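Local coordinates for protein putative xanthine dehydrogenase YAGS fad-binding subunit (Escherichia coli, PDB 5G5G) that probably oxidises aldehydes at a molybdenum centre carried by pterin cytosine dinucleotide, as the large subunit of a periplasmic aldehyde oxidase of the xanthine oxidase family, at residues Ile12-Arg24 with Gly614-Val626. Sequence-based numbering, arbitrary orientation. Where two conformers were deposited one is given.
With MCN (pterin cytosine dinucleotide), chain Y.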
# COMPACT_ATOMS: atom_id res chain seq x y z
N ILE C 12 -1.30 29.86 -22.94
CA ILE C 12 -1.76 29.07 -21.84
C ILE C 12 -2.55 29.93 -20.89
O ILE C 12 -3.48 29.44 -20.27
CB ILE C 12 -0.60 28.37 -21.07
CG1 ILE C 12 0.20 27.44 -22.02
CG2 ILE C 12 -1.11 27.58 -19.87
CD1 ILE C 12 -0.54 26.25 -22.53
N ASP C 13 -2.20 31.22 -20.80
CA ASP C 13 -2.96 32.18 -19.97
C ASP C 13 -4.47 32.29 -20.22
O ASP C 13 -5.21 32.78 -19.37
CB ASP C 13 -2.38 33.58 -20.09
CG ASP C 13 -0.97 33.70 -19.47
OD1 ASP C 13 -0.62 33.03 -18.49
OD2 ASP C 13 -0.28 34.63 -19.94
N GLN C 14 -4.92 31.86 -21.40
CA GLN C 14 -6.35 31.89 -21.74
C GLN C 14 -7.16 30.96 -20.81
O GLN C 14 -8.35 31.22 -20.54
CB GLN C 14 -6.56 31.44 -23.18
CG GLN C 14 -5.94 32.34 -24.23
CD GLN C 14 -6.06 31.75 -25.62
OE1 GLN C 14 -6.94 32.13 -26.38
NE2 GLN C 14 -5.20 30.81 -25.96
N LEU C 15 -6.53 29.87 -20.39
CA LEU C 15 -7.12 28.91 -19.47
C LEU C 15 -8.51 28.45 -19.89
O LEU C 15 -9.38 28.22 -19.06
CB LEU C 15 -7.14 29.47 -18.02
CG LEU C 15 -5.74 29.84 -17.50
CD1 LEU C 15 -5.89 30.55 -16.17
CD2 LEU C 15 -4.90 28.61 -17.33
N LYS C 16 -8.68 28.23 -21.19
CA LYS C 16 -9.93 27.61 -21.71
C LYS C 16 -10.02 26.13 -21.44
O LYS C 16 -11.13 25.59 -21.41
CB LYS C 16 -10.08 27.84 -23.21
CG LYS C 16 -10.19 29.30 -23.58
CD LYS C 16 -10.19 29.49 -25.11
CE LYS C 16 -10.37 30.95 -25.46
NZ LYS C 16 -10.29 31.16 -26.91
N VAL C 17 -8.88 25.50 -21.27
CA VAL C 17 -8.78 24.05 -21.08
C VAL C 17 -7.82 23.70 -19.96
O VAL C 17 -8.15 22.94 -19.07
CB VAL C 17 -8.37 23.29 -22.37
CG1 VAL C 17 -8.68 21.80 -22.19
CG2 VAL C 17 -9.07 23.83 -23.60
N VAL C 18 -6.61 24.24 -20.00
CA VAL C 18 -5.69 24.18 -18.88
C VAL C 18 -6.31 24.92 -17.69
O VAL C 18 -6.95 25.98 -17.86
CB VAL C 18 -4.31 24.80 -19.25
CG1 VAL C 18 -3.41 24.94 -18.02
CG2 VAL C 18 -3.64 23.98 -20.35
N GLY C 19 -6.09 24.34 -16.50
CA GLY C 19 -6.58 24.88 -15.25
C GLY C 19 -7.99 24.44 -14.90
O GLY C 19 -8.47 24.81 -13.80
N ARG C 20 -8.61 23.61 -15.74
CA ARG C 20 -9.99 23.20 -15.58
C ARG C 20 -10.02 21.76 -15.12
O ARG C 20 -9.14 20.98 -15.46
CB ARG C 20 -10.73 23.43 -16.85
CG ARG C 20 -10.90 24.97 -16.99
CD ARG C 20 -11.80 25.39 -18.01
NE ARG C 20 -11.68 26.84 -18.28
CZ ARG C 20 -12.60 27.75 -17.97
NH1 ARG C 20 -13.70 27.38 -17.32
NH2 ARG C 20 -12.46 29.02 -18.34
N PRO C 21 -10.99 21.41 -14.28
CA PRO C 21 -11.00 20.08 -13.64
C PRO C 21 -11.59 18.98 -14.54
O PRO C 21 -12.58 18.28 -14.21
CB PRO C 21 -11.87 20.32 -12.39
CG PRO C 21 -12.81 21.40 -12.83
CD PRO C 21 -11.99 22.29 -13.70
N HIS C 22 -10.94 18.77 -15.65
CA HIS C 22 -11.41 17.75 -16.59
C HIS C 22 -11.27 16.31 -16.06
O HIS C 22 -10.31 16.01 -15.34
CB HIS C 22 -10.61 17.90 -17.87
CG HIS C 22 -11.14 19.00 -18.73
ND1 HIS C 22 -12.35 18.89 -19.40
CD2 HIS C 22 -10.67 20.24 -19.01
CE1 HIS C 22 -12.58 20.00 -20.08
NE2 HIS C 22 -11.58 20.84 -19.85
N ASP C 23 -12.22 15.46 -16.44
CA ASP C 23 -12.10 14.03 -16.17
C ASP C 23 -10.82 13.48 -16.79
O ASP C 23 -10.43 13.88 -17.89
CB ASP C 23 -13.25 13.27 -16.80
CG ASP C 23 -14.61 13.56 -16.22
OD1 ASP C 23 -14.73 14.25 -15.21
OD2 ASP C 23 -15.61 13.15 -16.89
N ARG C 24 -10.19 12.50 -16.15
CA ARG C 24 -9.07 11.81 -16.74
C ARG C 24 -9.40 11.13 -18.03
O ARG C 24 -10.42 10.41 -18.14
CB ARG C 24 -8.62 10.69 -15.82
CG ARG C 24 -7.84 11.17 -14.76
CD ARG C 24 -7.45 9.98 -13.89
NE ARG C 24 -7.25 10.58 -12.59
CZ ARG C 24 -6.11 10.74 -11.95
NH1 ARG C 24 -4.98 10.35 -12.46
NH2 ARG C 24 -6.11 11.35 -10.79
N GLY C 614 2.54 26.66 -7.83
CA GLY C 614 2.37 27.36 -9.14
C GLY C 614 0.94 27.31 -9.66
O GLY C 614 -0.00 27.01 -8.93
N ARG C 615 0.81 27.53 -10.96
CA ARG C 615 -0.49 27.35 -11.66
C ARG C 615 -0.87 25.89 -11.64
O ARG C 615 -0.07 25.05 -12.06
CB ARG C 615 -0.37 27.84 -13.09
CG ARG C 615 -1.55 27.42 -13.99
CD ARG C 615 -1.40 28.06 -15.34
NE ARG C 615 -1.65 29.50 -15.32
CZ ARG C 615 -1.21 30.35 -16.25
NH1 ARG C 615 -0.38 29.96 -17.24
NH2 ARG C 615 -1.56 31.64 -16.19
N ILE C 616 -2.06 25.59 -11.15
CA ILE C 616 -2.56 24.22 -11.18
C ILE C 616 -3.16 23.91 -12.54
O ILE C 616 -4.02 24.64 -13.06
CB ILE C 616 -3.61 24.01 -10.06
CG1 ILE C 616 -2.94 24.26 -8.68
CG2 ILE C 616 -4.23 22.63 -10.19
CD1 ILE C 616 -1.87 23.30 -8.32
N LEU C 617 -2.70 22.82 -13.13
CA LEU C 617 -3.06 22.44 -14.47
C LEU C 617 -4.41 21.70 -14.57
O LEU C 617 -5.14 21.87 -15.54
CB LEU C 617 -1.91 21.67 -15.10
CG LEU C 617 -0.53 22.37 -15.18
CD1 LEU C 617 0.55 21.49 -15.81
CD2 LEU C 617 -0.63 23.69 -15.93
N ASN C 618 -4.74 20.92 -13.55
CA ASN C 618 -6.04 20.28 -13.45
C ASN C 618 -6.40 20.13 -12.01
O ASN C 618 -5.82 19.30 -11.28
CB ASN C 618 -6.02 18.92 -14.17
CG ASN C 618 -7.34 18.24 -14.13
OD1 ASN C 618 -8.02 18.23 -13.09
ND2 ASN C 618 -7.71 17.58 -15.24
N PRO C 619 -7.32 20.99 -11.52
CA PRO C 619 -7.54 20.97 -10.07
C PRO C 619 -8.11 19.66 -9.54
O PRO C 619 -7.93 19.36 -8.36
CB PRO C 619 -8.52 22.10 -9.85
CG PRO C 619 -8.21 23.07 -10.99
CD PRO C 619 -7.85 22.20 -12.16
N LYS C 620 -8.77 18.87 -10.40
CA LYS C 620 -9.32 17.57 -9.96
C LYS C 620 -8.23 16.53 -9.77
O LYS C 620 -8.13 15.89 -8.71
CB LYS C 620 -10.40 17.05 -10.92
CG LYS C 620 -11.06 15.77 -10.37
CD LYS C 620 -12.47 15.54 -10.86
CE LYS C 620 -12.50 15.26 -12.31
NZ LYS C 620 -13.91 15.06 -12.75
N THR C 621 -7.35 16.40 -10.76
CA THR C 621 -6.28 15.43 -10.61
C THR C 621 -5.23 15.92 -9.63
O THR C 621 -4.64 15.10 -8.92
CB THR C 621 -5.66 15.05 -11.95
OG1 THR C 621 -5.18 16.23 -12.64
CG2 THR C 621 -6.70 14.40 -12.88
N ALA C 622 -5.05 17.24 -9.54
CA ALA C 622 -4.13 17.81 -8.52
C ALA C 622 -4.70 17.55 -7.11
O ALA C 622 -3.95 17.17 -6.19
CB ALA C 622 -3.89 19.29 -8.73
N ARG C 623 -5.98 17.77 -6.93
CA ARG C 623 -6.58 17.44 -5.64
C ARG C 623 -6.37 15.95 -5.31
O ARG C 623 -6.02 15.62 -4.19
CB ARG C 623 -8.02 17.83 -5.57
CG ARG C 623 -8.65 17.39 -4.25
CD ARG C 623 -10.03 17.93 -4.09
NE ARG C 623 -10.62 17.41 -2.83
CZ ARG C 623 -11.15 16.20 -2.73
NH1 ARG C 623 -11.19 15.40 -3.77
NH2 ARG C 623 -11.66 15.80 -1.58
N SER C 624 -6.55 15.09 -6.31
CA SER C 624 -6.30 13.66 -6.05
C SER C 624 -4.90 13.38 -5.56
O SER C 624 -4.70 12.54 -4.68
CB SER C 624 -6.67 12.85 -7.29
OG SER C 624 -8.11 12.76 -7.39
N GLN C 625 -3.96 14.06 -6.15
CA GLN C 625 -2.60 13.89 -5.72
C GLN C 625 -2.40 14.22 -4.23
O GLN C 625 -1.69 13.58 -3.55
CB GLN C 625 -1.68 14.81 -6.50
CG GLN C 625 -1.38 14.33 -7.90
CD GLN C 625 -0.63 13.02 -7.87
OE1 GLN C 625 -1.20 11.98 -8.10
NE2 GLN C 625 0.59 13.09 -7.54
N VAL C 626 -3.03 15.30 -3.81
CA VAL C 626 -2.87 15.79 -2.47
C VAL C 626 -3.62 14.93 -1.45
O VAL C 626 -3.08 14.62 -0.38
CB VAL C 626 -3.23 17.28 -2.37
CG1 VAL C 626 -3.05 17.76 -0.96
CG2 VAL C 626 -2.29 18.04 -3.27
N1 MCN Y . -0.55 18.74 -11.30
C2 MCN Y . -1.49 19.74 -11.79
N3 MCN Y . -0.70 21.04 -11.72
C4 MCN Y . 0.48 21.36 -11.22
C5 MCN Y . 1.30 20.14 -10.88
C6 MCN Y . 0.74 18.96 -10.87
O2 MCN Y . -2.54 19.63 -12.18
N4 MCN Y . 1.03 22.52 -11.09
C1' MCN Y . -1.20 17.45 -11.11
C2D MCN Y . -1.41 16.70 -12.48
O2' MCN Y . -2.52 15.81 -12.37
C3' MCN Y . -0.15 15.99 -12.53
C4D MCN Y . 0.27 15.45 -11.09
O4D MCN Y . -0.36 16.59 -10.33
O3' MCN Y . -0.04 14.83 -13.43
C5' MCN Y . 1.60 15.32 -10.63
O5' MCN Y . 2.50 16.21 -11.26
PA MCN Y . 3.87 16.46 -10.59
O1A MCN Y . 4.74 17.16 -11.63
O2A MCN Y . 3.68 17.03 -9.23
O3A MCN Y . 4.50 14.91 -10.36
PB MCN Y . 5.24 14.09 -11.48
O1B MCN Y . 6.68 14.40 -11.47
O2B MCN Y . 4.48 14.18 -12.76
O3B MCN Y . 4.94 12.65 -10.93
C10 MCN Y . 5.83 12.06 -9.89
C9' MCN Y . 5.27 12.12 -8.52
C8' MCN Y . 6.44 11.58 -7.52
S8' MCN Y . 8.02 12.09 -7.70
C7' MCN Y . 6.10 10.65 -6.77
S7' MCN Y . 7.29 9.79 -5.74
C6' MCN Y . 4.61 10.30 -6.45
C7 MCN Y . 3.75 11.46 -7.15
O9' MCN Y . 4.05 11.60 -8.48
N5' MCN Y . 4.39 9.00 -7.26
C4A MCN Y . 2.98 8.56 -7.52
N8' MCN Y . 2.34 11.03 -7.09
C4B MCN Y . 1.99 9.78 -7.45
N1' MCN Y . 0.64 9.46 -7.54
C2' MCN Y . 0.17 8.28 -8.13
N2' MCN Y . -1.03 7.99 -8.19
N3' MCN Y . 1.09 7.27 -8.15
C4' MCN Y . 2.47 7.30 -8.09
O4' MCN Y . 3.38 6.45 -8.18
O HOH W 1 -14.87 17.86 -12.73
O HOH W 2 -3.70 12.55 -9.62
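Asn618 ND2 gives an almost straight hydrogen bond (178°) to His22 O at 3.0 Å, the acceptor lying in the plane of the amide. With CG anti to the backbone N (chi1 -179°), the same amide also reaches back to its own chain: as N-cap of the helix beginning at Pro619, OD1 accepts from Thr621 N at 3.0 Å and, weakly, from Lys620 N. One side chain thus caps a helix and ties a loop to it, and an alanine here would probably leave His22 O without this donor and the first helical N-H groups uncapped.

Salt bridges bracket this centre. Asp13 OD1 meets Arg615 NH2 at 2.8 Å at the edge of the guanidinium, using its anti side, the two planes 78° apart, while Leu15 CD2 covers one guanidinium face. Farther on, in one of its two modelled conformers, Lys620, its chain bent at chi3, brings NZ to 2.7 Å from Asp23 OD1, and a water joins NZ to Pro21 O; NZ also bonds to the backbone of another protein chain. Between them Gly19 N bonds to Leu617 O at 2.8 Å, and Val18 CG1 lies beside Leu617 CD2.

The backbone held here reads the cofactor's cytosine: Arg615 O accepts from N4, Leu617 N donates to N3 at 3.0 Å, and Asn618 N donates to O2.

Lys686 shares Asp13 OD1, and Gln478 OE1 of helix 472-484 also accepts from Asn618 ND2. Arg24, its guanidinium face under Thr621 CG2, pairs mainly with an acidic side chain of another protein chain. Helix 619-638 packs Ala622 and Val626 on strand 669-674, while Leu617 touches helix 511-534.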